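Side-chain contact in SspB protein (Streptomyces clavuligerus, PDB 6JUF), which probably takes part, as a metal-binding component, in a phosphorothioation-sensing bacterial defence system against phages: residues 4-7 with 8-12. Sequence-based numbering, arbitrary orientation.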
loop_
_atom_site.group_PDB
_atom_site.type_symbol
_atom_site.label_atom_id
_atom_site.label_comp_id
_atom_site.label_asym_id
_atom_site.label_seq_id
_atom_site.Cartn_x
_atom_site.Cartn_y
_atom_site.Cartn_z
ATOM N N SER B 4 -12.578 -34.501 1.062
ATOM C CA SER B 4 -11.297 -34.165 0.462
ATOM C C SER B 4 -11.326 -32.874 -0.370
ATOM O O SER B 4 -10.580 -32.737 -1.325
ATOM C CB SER B 4 -10.797 -35.324 -0.389
ATOM O OG SER B 4 -11.456 -35.329 -1.642
ATOM N N ARG B 5 -12.204 -31.954 -0.015
ATOM C CA ARG B 5 -12.364 -30.723 -0.767
ATOM C C ARG B 5 -11.045 -29.958 -0.810
ATOM O O ARG B 5 -10.665 -29.363 -1.837
ATOM C CB ARG B 5 -13.456 -29.851 -0.171
ATOM C CG ARG B 5 -14.869 -30.320 -0.543
ATOM C CD ARG B 5 -15.698 -30.456 0.697
ATOM N NE ARG B 5 -16.513 -29.291 0.967
ATOM C CZ ARG B 5 -16.861 -28.899 2.194
ATOM N NH1 ARG B 5 -16.418 -29.556 3.261
ATOM N NH2 ARG B 5 -17.620 -27.826 2.351
ATOM N N LEU B 6 -10.325 -29.998 0.295
ATOM C CA LEU B 6 -9.130 -29.156 0.383
ATOM C C LEU B 6 -8.044 -29.680 -0.587
ATOM O O LEU B 6 -7.404 -28.898 -1.321
ATOM C CB LEU B 6 -8.613 -29.092 1.835
ATOM C CG LEU B 6 -7.362 -28.177 1.994
ATOM C CD1 LEU B 6 -7.607 -26.711 1.539
ATOM C CD2 LEU B 6 -6.797 -28.205 3.415
ATOM N N ALA B 7 -7.831 -30.996 -0.609
ATOM C CA ALA B 7 -6.897 -31.567 -1.573
ATOM C C ALA B 7 -7.258 -31.241 -3.016
ATOM O O ALA B 7 -6.388 -31.057 -3.858
ATOM C CB ALA B 7 -6.837 -33.082 -1.380
ATOM N N GLU B 8 -8.542 -31.233 -3.336
ATOM C CA GLU B 8 -8.939 -30.986 -4.698
ATOM C C GLU B 8 -8.685 -29.532 -5.098
ATOM O O GLU B 8 -8.377 -29.233 -6.260
ATOM C CB GLU B 8 -10.378 -31.376 -4.891
ATOM C CG GLU B 8 -10.589 -32.863 -4.670
ATOM C CD GLU B 8 -12.010 -33.268 -4.968
ATOM O OE1 GLU B 8 -12.628 -33.899 -4.087
ATOM O OE2 GLU B 8 -12.499 -32.935 -6.082
ATOM N N ALA B 9 -8.796 -28.654 -4.116
ATOM C CA ALA B 9 -8.674 -27.226 -4.341
ATOM C C ALA B 9 -7.210 -26.781 -4.326
ATOM O O ALA B 9 -6.824 -25.834 -5.041
ATOM C CB ALA B 9 -9.458 -26.437 -3.295
ATOM N N ALA B 10 -6.423 -27.404 -3.452
ATOM C CA ALA B 10 -5.118 -26.824 -3.114
ATOM C C ALA B 10 -3.945 -27.796 -3.040
ATOM O O ALA B 10 -4.099 -28.943 -2.673
ATOM C CB ALA B 10 -5.255 -26.068 -1.789
ATOM N N HIS B 11 -2.750 -27.273 -3.355
ATOM C CA HIS B 11 -1.523 -28.015 -3.103
ATOM C C HIS B 11 -1.206 -28.001 -1.624
ATOM O O HIS B 11 -1.640 -27.090 -0.867
ATOM C CB HIS B 11 -0.379 -27.267 -3.778
ATOM C CG HIS B 11 -0.460 -27.245 -5.277
ATOM N ND1 HIS B 11 -0.464 -28.360 -6.031
ATOM C CD2 HIS B 11 -0.561 -26.181 -6.146
ATOM C CE1 HIS B 11 -0.522 -28.010 -7.336
ATOM N NE2 HIS B 11 -0.575 -26.678 -7.403
ATOM N N SER B 12 -0.417 -28.966 -1.175
ATOM C CA SER B 12 0.012 -29.057 0.225
ATOM C C SER B 12 1.197 -28.093 0.429
ATOM O O SER B 12 2.362 -28.434 0.290
ATOM C CB SER B 12 0.409 -30.500 0.574
ATOM O OG SER B 12 0.761 -30.514 1.930
#
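The flat carboxylate of Glu-8 meets Ser-4 through one oxygen: OE1 takes a weak hydrogen bond from Ser-4 OG at 3.1 Å, the hydroxyl coming to the OE1 end of the group. Ser-4 OG sits between its own backbone N and carbonyl carbon (chi1 79°), pointing at the glutamate and capping no backbone N-H. Glu-8 runs extended beyond CG, which passes 3.3 Å from Ser-4 O and carries the acid back over the first turn. Ser-4 O also accepts the backbone hydrogen bond of Glu-8 N at 3.2 Å.

Leu-6 provides the apolar part. With CG anti to its backbone N (chi1 -178°), the side chain brings CD1 alongside Ala-10 CB, 4.1 Å away, and packs on Val-156 and Val-133 of two neighbouring helices. Leu-6 O is gripped twice, by Ala-10 N at 2.8 Å and, weakly, by Ala-9 N at 3.1 Å. Ala-9 N also bonds Arg-5 O at 3.0 Å, forking between two acceptors. The guanidinium of Arg-5 forms a salt bridge with Asp-3 through NH1.

At Ala-10 the chain leaves helical geometry, and the His-11 ring stacks with Trp-127. Taken together, this is a short N-terminal helix with i to i+4 pairing, its buried side set against helices 129-137 and 145-159 and its Ser-Glu pair on the more exposed side.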